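Long-range contacts in Hsp70/Hsp90 co-chaperone CNS1 (Saccharomyces cerevisiae, PDB 6HFM), which acts as a co-chaperone of Hsp90 and Hsp70, stimulating the Hsp70 SSA1 ATPase, its C-terminal wheel domain being the part described here: residues Y49-M54 / G65-L70; T71-L76 / L119-I124; F104-A109 / K140-P145; G110-A115 / S154-Q159. All coordinates share one frame; numbering follows the deposited sequence.

Contact 1. Residues Y49-M54 / G65-L70; sequences YPALIM and GEVSEL
The first torsion of Y49, 24°, lies well away from a staggered value and almost eclipses CG with the backbone N. It swings the phenol ring along the neighbouring chain, past V67 O and on to E69. There the hydroxyl OH of Y49 packs tightly on CB of E69 at 3.2 Å. CG of E69 sits between its N and carbonyl carbon (chi1 69°), and the chain extends beyond it, carrying the carboxylate to a water at Y49 OH. The carboxylate stands nearly perpendicular to the phenol ring. The water lies in plane at the ring's edge, 3.0 Å from Y49 OH, and donates to E69 OE1 at 2.8 Å. The carboxylate has stronger partners outside: R16 forms a salt bridge to OE1, and L47 N is bonded to OE2. Two backbone bonds fix the pairing of Y49 with V67. Y49 N gives to V67 O at 3.1 Å, and V67 N gives to Y49 O at 2.8 Å. Beside them the methyl CG2 of V67 meets CB of A51 at 3.8 Å. The chain turns a corner at G65, whose O receives a CA-H...O contact from P50 CA at 3.4 Å. At the strand's end, S68 OG accepts from L70 N in an ST turn. The Y49-V67 pair is an antiparallel hydrogen-bonded pair of the beta hairpin 47-55/60-68, part of the mixed sheet in the wheel domain.

Contact 2. Residues T71-L76 / L119-I124; sequences TTVQEL and LTFHDI
F121 pushes its ring into a hollow formed by T71, V73 and L76. Its CZ meets the methyl CD2 of L76 at 3.7 Å, and the side chains cross at about a right angle. CG2 of V73 lies 4.0 Å from the same CZ. That V73 methyl is a bump shared by two neighbours, since CD1 of I124 also reaches it at 3.7 Å. At the root of the ring, CD2 of F121 rests 3.3 Å from T71 O. With an alanine in place of F121, a gap would probably open between V73 and L76, their methyls losing this neighbour. Two helix starts meet here, each opened by a threonine N-cap. T72 OG1 accepts from E75 N, and E75 OE1 accepts in turn from T72 N, completing a capping box. T120 OG1 accepts from D123 N. In both threonines the hydroxyl lies between N and the carbonyl carbon (chi1 63°), pointing back at the helix. Backbone stitches the caps together: V73 N gives to L119 O at 3.0 Å and F121 N to T71 O at 3.2 Å, both nearly along the C=O axis. Over this bridge CG2 of T72 lies 4.1 Å from CG2 of T120, at a slant.

Contact 3. Residues F104-A109 / K140-P145; sequences FMETKA and KIYIVP
E106 leans across to K140, with CG anti to the backbone N (chi1 -174°) and the chain extended beyond it. Its CB lies 3.7 Å from K140 NZ. CG packs on G111 O, and CD comes within 3.9 Å of K140 NZ. At the tip, OE1 takes the lysine in a salt bridge, with NZ 2.9 Å away on the anti side and 30° out of the carboxylate plane. R164 also pairs with OE1, and R165 holds OE2, so this buried carboxylate is gripped by three cations. K140 reaches it by bending at its last two torsions. Its NZ also gives a 2.7 Å bond to Y142 OH, and K140 also makes a cation-pi contact with F135. A water joins the backbones here: it accepts from E106 N, donates to K140 O at 2.6 Å and also accepts from K140 NZ. Next along the strands the backbones bond directly. F104 N gives to Y142 O, in the carbonyl plane, and Y142 N gives to F104 O. The F104 O atom also sits at the edge of the Y142 ring, near its plane. M105 CG packs on I141 CG2 at 3.9 Å, and the edge of F104 meets V144 CB. F104-Y142 is an antiparallel hydrogen-bonded pair of the mixed sheet, in which strand 139-145 runs between 101-106 and the parallel strand 47-55.

Contact 4. Residues G110-A115 / S154-Q159; sequences GGLIKA and SKWDKQ
W156 lies against L112 and the backbone of G110, joining the beta hairpin 101-106/112-114 to the link between helices 146-155 and 158-163. The indole is held at an edge and over one face. At the edge, NE1 gives a 2.9 Å hydrogen bond to G110 O. The bond is nearly straight (174°), and the oxygen lies in the ring plane. Over the face, L112 covers both rings of the indole. Its CG sits above the centre, L112 CD1 meets W156 CD2 at 3.5 Å, and L112 CD2 stands 3.7 Å from the centroid of the W156 six-membered ring in a CH-pi contact. It is only 7° off the ring normal. The tryptophan reaches this place with CG anti to its backbone N (chi1 178°). A leucine in place of W156 would probably leave G110 O without its N-H partner and L112 without the flat face it packs on. Further out, Y142 meets the indole edge-to-face, and R164 and E106 also touch it. D157 sits at the N-cap of helix 158-163, where its OD1 accepts from K160 N. K158 follows, and its CG packs on G110 O at 3.6 Å. On the hairpin side, T107 OG1 takes a weak hydrogen bond from G111 N. G110 has a positive phi. A side chain there would jam against the carbonyl O of A109, and its CB would fall 3.2 Å from K158 CG.

In the fold
From the N terminus, contact 1 closes first, a short hairpin loop complete before the others open. Contact 2 opens right after strand 60-68 and closes at the start of helix 121-126. Contact 3 closes at strand 139-145, and contact 4 last, between helices 146-155 and 158-163. Contacts 2, 3 and 4 all cross one another; none nests. E69 O of contact 1 takes a hydrogen bond from H122 N of contact 2. M54 N bonds to I141 O, which joins contact 1 to contact 3. M105 O bonds to I113 N, which pairs strands 101-106 and 112-114 and so joins contacts 3 and 4. L76 and F121 pack the two helix starts on I141.

Contact 1. Residues Y49-M54 / G65-L70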
loop_
_atom_site.group_PDB
_atom_site.type_symbol
_atom_site.label_atom_id
_atom_site.label_comp_id
_atom_site.label_asym_id
_atom_site.label_seq_id
_atom_site.Cartn_x
_atom_site.Cartn_y
_atom_site.Cartn_z
ATOM N N TYR A 49 -2.675 -3.610 -9.194
ATOM C CA TYR A 49 -2.687 -4.429 -7.970
ATOM C C TYR A 49 -3.741 -3.924 -6.982
ATOM O O TYR A 49 -4.140 -2.762 -7.051
ATOM C CB TYR A 49 -1.305 -4.501 -7.294
ATOM C CG TYR A 49 -0.325 -3.369 -7.579
ATOM C CD1 TYR A 49 -0.643 -2.050 -7.289
ATOM C CD2 TYR A 49 0.950 -3.637 -8.105
ATOM C CE1 TYR A 49 0.251 -1.019 -7.546
ATOM C CE2 TYR A 49 1.853 -2.613 -8.353
ATOM C CZ TYR A 49 1.500 -1.305 -8.074
ATOM O OH TYR A 49 2.395 -0.285 -8.311
ATOM N N PRO A 50 -4.190 -4.794 -6.057
ATOM C CA PRO A 50 -5.102 -4.332 -5.022
ATOM C C PRO A 50 -4.380 -3.474 -3.985
ATOM O O PRO A 50 -3.145 -3.463 -3.930
ATOM C CB PRO A 50 -5.609 -5.639 -4.380
ATOM C CG PRO A 50 -4.997 -6.761 -5.156
ATOM C CD PRO A 50 -3.788 -6.185 -5.813
ATOM N N ALA A 51 -5.158 -2.777 -3.161
ATOM C CA ALA A 51 -4.626 -1.982 -2.053
ATOM C C ALA A 51 -5.429 -2.166 -0.774
ATOM O O ALA A 51 -6.669 -2.129 -0.791
ATOM C CB ALA A 51 -4.587 -0.509 -2.426
ATOM N N LEU A 52 -4.708 -2.372 0.331
ATOM C CA LEU A 52 -5.257 -2.273 1.677
ATOM C C LEU A 52 -4.878 -0.904 2.224
ATOM O O LEU A 52 -3.696 -0.546 2.244
ATOM C CB LEU A 52 -4.688 -3.374 2.575
ATOM C CG LEU A 52 -5.138 -4.797 2.258
ATOM C CD1 LEU A 52 -4.309 -5.807 3.035
ATOM C CD2 LEU A 52 -6.615 -4.987 2.572
ATOM N N ILE A 53 -5.879 -0.133 2.655
ATOM C CA ILE A 53 -5.655 1.209 3.193
ATOM C C ILE A 53 -6.046 1.169 4.664
ATOM O O ILE A 53 -7.222 1.047 4.992
ATOM C CB ILE A 53 -6.443 2.293 2.414
ATOM C CG1 ILE A 53 -6.080 2.245 0.916
ATOM C CG2 ILE A 53 -6.153 3.683 2.966
ATOM C CD1 ILE A 53 -7.093 1.517 0.069
ATOM N N MET A 54 -5.045 1.258 5.536
ATOM C CA MET A 54 -5.228 1.118 6.979
ATOM C C MET A 54 -5.375 2.493 7.622
ATOM O O MET A 54 -4.632 3.418 7.291
ATOM C CB MET A 54 -4.023 0.408 7.612
ATOM C CG MET A 54 -3.536 -0.844 6.892
ATOM S SD MET A 54 -4.814 -2.085 6.633
ATOM C CE MET A 54 -5.208 -2.531 8.321
ATOM N N GLY A 65 -9.928 -2.882 -4.937
ATOM C CA GLY A 65 -9.576 -4.068 -5.711
ATOM C C GLY A 65 -8.531 -3.863 -6.789
ATOM O O GLY A 65 -7.739 -4.774 -7.050
ATOM N N GLU A 66 -8.539 -2.683 -7.415
ATOM C CA GLU A 66 -7.629 -2.348 -8.521
ATOM C C GLU A 66 -7.081 -0.927 -8.393
ATOM O O GLU A 66 -7.840 0.047 -8.386
ATOM C CB GLU A 66 -8.355 -2.478 -9.861
ATOM C CG GLU A 66 -8.763 -3.899 -10.204
ATOM C CD GLU A 66 -9.364 -4.030 -11.590
ATOM O OE1 GLU A 66 -9.733 -3.002 -12.203
ATOM O OE2 GLU A 66 -9.453 -5.176 -12.076
ATOM N N VAL A 67 -5.756 -0.827 -8.283
ATOM C CA VAL A 67 -5.033 0.440 -8.305
ATOM C C VAL A 67 -3.920 0.316 -9.337
ATOM O O VAL A 67 -3.096 -0.589 -9.245
ATOM C CB VAL A 67 -4.404 0.753 -6.925
ATOM C CG1 VAL A 67 -3.588 2.042 -6.969
ATOM C CG2 VAL A 67 -5.488 0.848 -5.854
ATOM N N SER A 68 -3.895 1.225 -10.312
ATOM C CA SER A 68 -2.807 1.259 -11.290
ATOM C C SER A 68 -1.521 1.772 -10.658
ATOM O O SER A 68 -1.548 2.705 -9.858
ATOM C CB SER A 68 -3.155 2.175 -12.467
ATOM O OG SER A 68 -2.004 2.414 -13.263
ATOM N N GLU A 69 -0.391 1.194 -11.074
ATOM C CA GLU A 69 0.938 1.672 -10.664
ATOM C C GLU A 69 1.218 3.146 -11.012
ATOM O O GLU A 69 2.064 3.771 -10.387
ATOM C CB GLU A 69 2.034 0.803 -11.292
ATOM C CG GLU A 69 2.165 0.962 -12.799
ATOM C CD GLU A 69 3.185 0.038 -13.417
ATOM O OE1 GLU A 69 4.104 -0.430 -12.710
ATOM O OE2 GLU A 69 3.057 -0.236 -14.632
ATOM N N LEU A 70 0.541 3.680 -12.030
ATOM C CA LEU A 70 0.694 5.093 -12.400
ATOM C C LEU A 70 -0.115 6.063 -11.530
ATOM O O LEU A 70 0.023 7.283 -11.676
ATOM C CB LEU A 70 0.340 5.298 -13.878
ATOM C CG LEU A 70 1.177 4.513 -14.893
ATOM C CD1 LEU A 70 0.727 4.888 -16.294
ATOM C CD2 LEU A 70 2.669 4.769 -14.736
HETATM O O HOH W 1 4.743 -0.960 -10.008
#

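Contact 2. Residues T71-L76 / L119-I124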
loop_
_atom_site.group_PDB
_atom_site.type_symbol
_atom_site.label_atom_id
_atom_site.label_comp_id
_atom_site.label_asym_id
_atom_site.label_seq_id
_atom_site.Cartn_x
_atom_site.Cartn_y
_atom_site.Cartn_z
ATOM N N THR A 71 -0.958 5.533 -10.644
ATOM C CA THR A 71 -1.673 6.343 -9.653
ATOM C C THR A 71 -0.675 6.965 -8.667
ATOM O O THR A 71 0.253 6.284 -8.212
ATOM C CB THR A 71 -2.674 5.477 -8.857
ATOM O OG1 THR A 71 -3.499 4.729 -9.754
ATOM C CG2 THR A 71 -3.574 6.334 -7.975
ATOM N N THR A 72 -0.858 8.245 -8.341
ATOM C CA THR A 72 -0.047 8.882 -7.301
ATOM C C THR A 72 -0.634 8.623 -5.919
ATOM O O THR A 72 -1.812 8.298 -5.776
ATOM C CB THR A 72 0.098 10.406 -7.481
ATOM O OG1 THR A 72 -1.185 11.035 -7.371
ATOM C CG2 THR A 72 0.746 10.730 -8.830
ATOM N N VAL A 73 0.207 8.796 -4.907
ATOM C CA VAL A 73 -0.228 8.669 -3.516
ATOM C C VAL A 73 -1.387 9.647 -3.255
ATOM O O VAL A 73 -2.421 9.253 -2.702
ATOM C CB VAL A 73 0.953 8.896 -2.545
ATOM C CG1 VAL A 73 0.469 9.031 -1.103
ATOM C CG2 VAL A 73 1.972 7.767 -2.676
ATOM N N GLN A 74 -1.219 10.899 -3.689
ATOM C CA GLN A 74 -2.276 11.923 -3.590
ATOM C C GLN A 74 -3.600 11.477 -4.210
ATOM O O GLN A 74 -4.659 11.666 -3.616
ATOM C CB GLN A 74 -1.825 13.233 -4.261
ATOM C CG GLN A 74 -2.803 14.401 -4.146
ATOM C CD GLN A 74 -2.918 14.928 -2.729
ATOM O OE1 GLN A 74 -1.921 15.295 -2.113
ATOM N NE2 GLN A 74 -4.142 14.974 -2.209
ATOM N N GLU A 75 -3.533 10.911 -5.413
ATOM C CA GLU A 75 -4.737 10.457 -6.120
ATOM C C GLU A 75 -5.482 9.362 -5.345
ATOM O O GLU A 75 -6.709 9.381 -5.278
ATOM C CB GLU A 75 -4.402 10.000 -7.550
ATOM C CG GLU A 75 -4.225 11.157 -8.532
ATOM C CD GLU A 75 -3.603 10.750 -9.871
ATOM O OE1 GLU A 75 -3.060 9.671 -9.989
ATOM O OE2 GLU A 75 -3.660 11.597 -10.793
ATOM N N LEU A 76 -4.745 8.433 -4.731
ATOM C CA LEU A 76 -5.380 7.380 -3.932
ATOM C C LEU A 76 -5.975 7.946 -2.637
ATOM O O LEU A 76 -7.077 7.555 -2.246
ATOM C CB LEU A 76 -4.409 6.228 -3.627
ATOM C CG LEU A 76 -5.008 4.996 -2.927
ATOM C CD1 LEU A 76 -6.163 4.386 -3.716
ATOM C CD2 LEU A 76 -3.933 3.949 -2.688
ATOM N N LEU A 119 4.432 11.187 -5.584
ATOM C CA LEU A 119 5.064 10.018 -6.198
ATOM C C LEU A 119 4.022 9.017 -6.687
ATOM O O LEU A 119 2.966 8.866 -6.071
ATOM C CB LEU A 119 6.004 9.327 -5.203
ATOM C CG LEU A 119 7.195 10.133 -4.674
ATOM C CD1 LEU A 119 7.892 9.359 -3.566
ATOM C CD2 LEU A 119 8.180 10.474 -5.782
ATOM N N THR A 120 4.332 8.338 -7.792
ATOM C CA THR A 120 3.545 7.197 -8.253
ATOM C C THR A 120 3.946 5.938 -7.484
ATOM O O THR A 120 5.071 5.823 -6.985
ATOM C CB THR A 120 3.743 6.916 -9.748
ATOM O OG1 THR A 120 5.112 6.572 -9.993
ATOM C CG2 THR A 120 3.338 8.128 -10.597
ATOM N N PHE A 121 3.026 4.983 -7.397
ATOM C CA PHE A 121 3.356 3.706 -6.769
ATOM C C PHE A 121 4.440 2.960 -7.553
ATOM O O PHE A 121 5.295 2.316 -6.943
ATOM C CB PHE A 121 2.101 2.873 -6.520
ATOM C CG PHE A 121 1.241 3.439 -5.423
ATOM C CD1 PHE A 121 1.659 3.362 -4.090
ATOM C CD2 PHE A 121 0.044 4.086 -5.709
ATOM C CE1 PHE A 121 0.890 3.908 -3.070
ATOM C CE2 PHE A 121 -0.732 4.627 -4.686
ATOM C CZ PHE A 121 -0.303 4.544 -3.370
ATOM N N HIS A 122 4.440 3.090 -8.881
ATOM C CA HIS A 122 5.530 2.551 -9.709
ATOM C C HIS A 122 6.890 3.025 -9.197
ATOM O O HIS A 122 7.800 2.219 -9.005
ATOM C CB HIS A 122 5.372 2.960 -11.190
ATOM C CG HIS A 122 6.547 2.593 -12.051
ATOM N ND1 HIS A 122 7.582 3.467 -12.306
ATOM C CD2 HIS A 122 6.854 1.447 -12.701
ATOM C CE1 HIS A 122 8.474 2.877 -13.083
ATOM N NE2 HIS A 122 8.058 1.650 -13.336
ATOM N N ASP A 123 7.025 4.334 -8.998
ATOM C CA ASP A 123 8.306 4.904 -8.570
ATOM C C ASP A 123 8.702 4.488 -7.152
ATOM O O ASP A 123 9.873 4.215 -6.901
ATOM C CB ASP A 123 8.309 6.430 -8.733
ATOM C CG ASP A 123 8.382 6.869 -10.205
ATOM O OD1 ASP A 123 8.522 6.012 -11.109
ATOM O OD2 ASP A 123 8.322 8.086 -10.461
ATOM N N ILE A 124 7.729 4.407 -6.240
ATOM C CA ILE A 124 7.997 3.945 -4.867
ATOM C C ILE A 124 8.489 2.495 -4.837
ATOM O O ILE A 124 9.464 2.183 -4.158
ATOM C CB ILE A 124 6.756 4.121 -3.959
ATOM C CG1 ILE A 124 6.488 5.613 -3.740
ATOM C CG2 ILE A 124 6.935 3.412 -2.611
ATOM C CD1 ILE A 124 5.116 5.922 -3.183
#

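Contact 3. Residues F104-A109 / K140-P145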
loop_
_atom_site.group_PDB
_atom_site.type_symbol
_atom_site.label_atom_id
_atom_site.label_comp_id
_atom_site.label_asym_id
_atom_site.label_seq_id
_atom_site.Cartn_x
_atom_site.Cartn_y
_atom_site.Cartn_z
ATOM N N PHE A 104 2.043 6.438 5.177
ATOM C CA PHE A 104 3.202 5.619 5.519
ATOM C C PHE A 104 3.106 4.241 4.874
ATOM O O PHE A 104 2.013 3.722 4.639
ATOM C CB PHE A 104 3.359 5.494 7.037
ATOM C CG PHE A 104 3.565 6.810 7.725
ATOM C CD1 PHE A 104 4.835 7.355 7.842
ATOM C CD2 PHE A 104 2.483 7.523 8.227
ATOM C CE1 PHE A 104 5.030 8.580 8.455
ATOM C CE2 PHE A 104 2.670 8.749 8.847
ATOM C CZ PHE A 104 3.948 9.279 8.960
ATOM N N MET A 105 4.269 3.679 4.551
ATOM C CA MET A 105 4.375 2.321 4.035
ATOM C C MET A 105 5.500 1.596 4.754
ATOM O O MET A 105 6.492 2.213 5.154
ATOM C CB MET A 105 4.633 2.339 2.528
ATOM C CG MET A 105 3.481 2.963 1.744
ATOM S SD MET A 105 3.721 3.097 -0.042
ATOM C CE MET A 105 3.434 1.405 -0.529
ATOM N N GLU A 106 5.328 0.288 4.920
ATOM C CA GLU A 106 6.323 -0.553 5.573
ATOM C C GLU A 106 7.470 -0.852 4.603
ATOM O O GLU A 106 7.239 -1.063 3.408
ATOM C CB GLU A 106 5.669 -1.846 6.060
ATOM C CG GLU A 106 6.564 -2.749 6.894
ATOM C CD GLU A 106 5.853 -3.989 7.422
ATOM O OE1 GLU A 106 4.604 -3.979 7.555
ATOM O OE2 GLU A 106 6.553 -4.976 7.731
ATOM N N THR A 107 8.700 -0.875 5.117
ATOM C CA THR A 107 9.879 -1.202 4.305
ATOM C C THR A 107 10.277 -2.665 4.497
ATOM O O THR A 107 9.755 -3.351 5.378
ATOM C CB THR A 107 11.079 -0.298 4.660
ATOM O OG1 THR A 107 11.470 -0.518 6.021
ATOM C CG2 THR A 107 10.737 1.167 4.463
ATOM N N LYS A 108 11.215 -3.148 3.688
ATOM C CA LYS A 108 11.682 -4.530 3.820
ATOM C C LYS A 108 12.279 -4.792 5.211
ATOM O O LYS A 108 12.137 -5.886 5.745
ATOM C CB LYS A 108 12.699 -4.892 2.726
ATOM C CG LYS A 108 12.940 -6.396 2.626
ATOM C CD LYS A 108 13.902 -6.772 1.516
ATOM C CE LYS A 108 14.221 -8.258 1.566
ATOM N NZ LYS A 108 15.198 -8.651 0.514
ATOM N N ALA A 109 12.917 -3.776 5.798
ATOM C CA ALA A 109 13.474 -3.884 7.152
ATOM C C ALA A 109 12.420 -3.994 8.264
ATOM O O ALA A 109 12.756 -4.348 9.391
ATOM C CB ALA A 109 14.392 -2.700 7.430
ATOM N N LYS A 140 -0.017 -1.975 0.651
ATOM C CA LYS A 140 -0.477 -1.744 2.020
ATOM C C LYS A 140 0.011 -0.356 2.431
ATOM O O LYS A 140 1.214 -0.098 2.439
ATOM C CB LYS A 140 0.057 -2.820 2.970
ATOM C CG LYS A 140 -0.362 -2.644 4.428
ATOM C CD LYS A 140 -0.105 -3.890 5.272
ATOM C CE LYS A 140 1.366 -4.296 5.348
ATOM N NZ LYS A 140 2.301 -3.315 5.977
ATOM N N ILE A 141 -0.928 0.538 2.728
ATOM C CA ILE A 141 -0.600 1.910 3.139
ATOM C C ILE A 141 -1.314 2.220 4.452
ATOM O O ILE A 141 -2.361 1.631 4.758
ATOM C CB ILE A 141 -0.915 2.966 2.033
ATOM C CG1 ILE A 141 -2.414 3.198 1.842
ATOM C CG2 ILE A 141 -0.271 2.558 0.713
ATOM C CD1 ILE A 141 -2.733 4.417 0.997
ATOM N N TYR A 142 -0.721 3.134 5.216
ATOM C CA TYR A 142 -1.276 3.604 6.481
ATOM C C TYR A 142 -1.553 5.092 6.349
ATOM O O TYR A 142 -0.643 5.870 6.067
ATOM C CB TYR A 142 -0.292 3.345 7.638
ATOM C CG TYR A 142 0.083 1.882 7.797
ATOM C CD1 TYR A 142 -0.641 1.041 8.639
ATOM C CD2 TYR A 142 1.142 1.331 7.070
ATOM C CE1 TYR A 142 -0.315 -0.308 8.772
ATOM C CE2 TYR A 142 1.482 -0.009 7.199
ATOM C CZ TYR A 142 0.750 -0.828 8.041
ATOM O OH TYR A 142 1.092 -2.156 8.150
ATOM N N ILE A 143 -2.811 5.488 6.549
ATOM C CA ILE A 143 -3.199 6.898 6.502
ATOM C C ILE A 143 -3.387 7.371 7.942
ATOM O O ILE A 143 -4.241 6.853 8.667
ATOM C CB ILE A 143 -4.451 7.106 5.617
ATOM C CG1 ILE A 143 -4.071 6.847 4.151
ATOM C CG2 ILE A 143 -5.013 8.515 5.784
ATOM C CD1 ILE A 143 -5.206 6.953 3.148
ATOM N N VAL A 144 -2.550 8.323 8.359
ATOM C CA VAL A 144 -2.519 8.808 9.749
ATOM C C VAL A 144 -2.444 10.337 9.761
ATOM O O VAL A 144 -1.585 10.910 9.108
ATOM C CB VAL A 144 -1.298 8.239 10.515
ATOM C CG1 VAL A 144 -1.305 8.690 11.974
ATOM C CG2 VAL A 144 -1.292 6.715 10.450
ATOM N N PRO A 145 -3.325 11.010 10.526
ATOM C CA PRO A 145 -3.192 12.470 10.602
ATOM C C PRO A 145 -1.790 12.920 11.007
ATOM O O PRO A 145 -1.175 12.294 11.875
ATOM C CB PRO A 145 -4.203 12.852 11.683
ATOM C CG PRO A 145 -5.237 11.784 11.611
ATOM C CD PRO A 145 -4.489 10.524 11.284
HETATM O O HOH W 2 3.127 -1.316 3.806
#

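Contact 4. Residues G110-A115 / S154-Q159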
loop_
_atom_site.group_PDB
_atom_site.type_symbol
_atom_site.label_atom_id
_atom_site.label_comp_id
_atom_site.label_asym_id
_atom_site.label_seq_id
_atom_site.Cartn_x
_atom_site.Cartn_y
_atom_site.Cartn_z
ATOM N N GLY A 110 11.157 -3.693 7.958
ATOM C CA GLY A 110 10.089 -3.664 8.959
ATOM C C GLY A 110 9.891 -2.297 9.591
ATOM O O GLY A 110 9.125 -2.164 10.555
ATOM N N GLY A 111 10.580 -1.282 9.061
ATOM C CA GLY A 111 10.372 0.107 9.449
ATOM C C GLY A 111 9.269 0.763 8.640
ATOM O O GLY A 111 8.578 0.100 7.864
ATOM N N LEU A 112 9.105 2.070 8.834
ATOM C CA LEU A 112 8.112 2.869 8.115
ATOM C C LEU A 112 8.749 4.026 7.357
ATOM O O LEU A 112 9.674 4.662 7.849
ATOM C CB LEU A 112 7.088 3.445 9.090
ATOM C CG LEU A 112 6.171 2.460 9.804
ATOM C CD1 LEU A 112 5.462 3.174 10.943
ATOM C CD2 LEU A 112 5.175 1.849 8.839
ATOM N N ILE A 113 8.229 4.303 6.162
ATOM C CA ILE A 113 8.634 5.482 5.389
ATOM C C ILE A 113 7.403 6.324 5.082
ATOM O O ILE A 113 6.333 5.785 4.807
ATOM C CB ILE A 113 9.387 5.098 4.088
ATOM C CG1 ILE A 113 10.006 6.344 3.448
ATOM C CG2 ILE A 113 8.491 4.363 3.091
ATOM C CD1 ILE A 113 11.103 6.022 2.472
ATOM N N LYS A 114 7.562 7.643 5.146
ATOM C CA LYS A 114 6.546 8.575 4.676
ATOM C C LYS A 114 6.562 8.554 3.142
ATOM O O LYS A 114 7.586 8.849 2.528
ATOM C CB LYS A 114 6.835 9.985 5.204
ATOM C CG LYS A 114 5.688 10.966 5.022
ATOM C CD LYS A 114 6.043 12.363 5.517
ATOM C CE LYS A 114 7.037 13.086 4.609
ATOM N NZ LYS A 114 6.535 13.306 3.223
ATOM N N ALA A 115 5.442 8.166 2.540
ATOM C CA ALA A 115 5.296 8.126 1.084
ATOM C C ALA A 115 4.955 9.511 0.552
ATOM O O ALA A 115 3.915 10.070 0.904
ATOM C CB ALA A 115 4.218 7.132 0.689
ATOM N N SER A 154 5.982 6.149 17.106
ATOM C CA SER A 154 6.598 5.721 18.366
ATOM C C SER A 154 6.104 4.350 18.852
ATOM O O SER A 154 6.878 3.592 19.445
ATOM C CB SER A 154 6.361 6.768 19.458
ATOM O OG SER A 154 7.069 6.437 20.636
ATOM N N LYS A 155 4.828 4.047 18.598
ATOM C CA LYS A 155 4.204 2.780 19.000
ATOM C C LYS A 155 4.434 1.623 18.012
ATOM O O LYS A 155 4.208 0.469 18.371
ATOM C CB LYS A 155 2.690 2.957 19.177
ATOM C CG LYS A 155 2.247 4.042 20.145
ATOM C CD LYS A 155 2.388 3.649 21.601
ATOM C CE LYS A 155 1.482 4.510 22.469
ATOM N NZ LYS A 155 1.860 4.452 23.905
ATOM N N TRP A 156 4.850 1.926 16.778
ATOM C CA TRP A 156 5.086 0.900 15.749
ATOM C C TRP A 156 6.103 -0.127 16.241
ATOM O O TRP A 156 7.191 0.240 16.687
ATOM C CB TRP A 156 5.579 1.550 14.449
ATOM C CG TRP A 156 5.897 0.576 13.343
ATOM C CD1 TRP A 156 7.124 0.084 13.010
ATOM C CD2 TRP A 156 4.967 -0.007 12.422
ATOM N NE1 TRP A 156 7.020 -0.777 11.943
ATOM C CE2 TRP A 156 5.709 -0.841 11.552
ATOM C CE3 TRP A 156 3.583 0.106 12.234
ATOM C CZ2 TRP A 156 5.106 -1.573 10.519
ATOM C CZ3 TRP A 156 2.985 -0.623 11.200
ATOM C CH2 TRP A 156 3.751 -1.449 10.361
ATOM N N ASP A 157 5.729 -1.403 16.155
ATOM C CA ASP A 157 6.539 -2.506 16.664
ATOM C C ASP A 157 7.128 -3.275 15.482
ATOM O O ASP A 157 6.430 -4.037 14.804
ATOM C CB ASP A 157 5.666 -3.408 17.540
ATOM C CG ASP A 157 6.464 -4.443 18.327
ATOM O OD1 ASP A 157 7.534 -4.891 17.868
ATOM O OD2 ASP A 157 5.994 -4.852 19.406
ATOM N N LYS A 158 8.417 -3.057 15.241
ATOM C CA LYS A 158 9.130 -3.674 14.127
ATOM C C LYS A 158 9.146 -5.198 14.243
ATOM O O LYS A 158 8.936 -5.890 13.250
ATOM C CB LYS A 158 10.554 -3.120 14.054
ATOM C CG LYS A 158 11.422 -3.669 12.933
ATOM C CD LYS A 158 12.685 -2.838 12.741
ATOM C CE LYS A 158 13.567 -2.813 13.988
ATOM N NZ LYS A 158 14.777 -1.973 13.800
ATOM N N GLN A 159 9.390 -5.712 15.450
ATOM C CA GLN A 159 9.360 -7.161 15.703
ATOM C C GLN A 159 7.991 -7.774 15.369
ATOM O O GLN A 159 7.923 -8.817 14.716
ATOM C CB GLN A 159 9.746 -7.465 17.161
ATOM C CG GLN A 159 9.929 -8.948 17.463
ATOM C CD GLN A 159 10.424 -9.210 18.875
ATOM O OE1 GLN A 159 11.417 -9.908 19.072
ATOM N NE2 GLN A 159 9.734 -8.653 19.864
#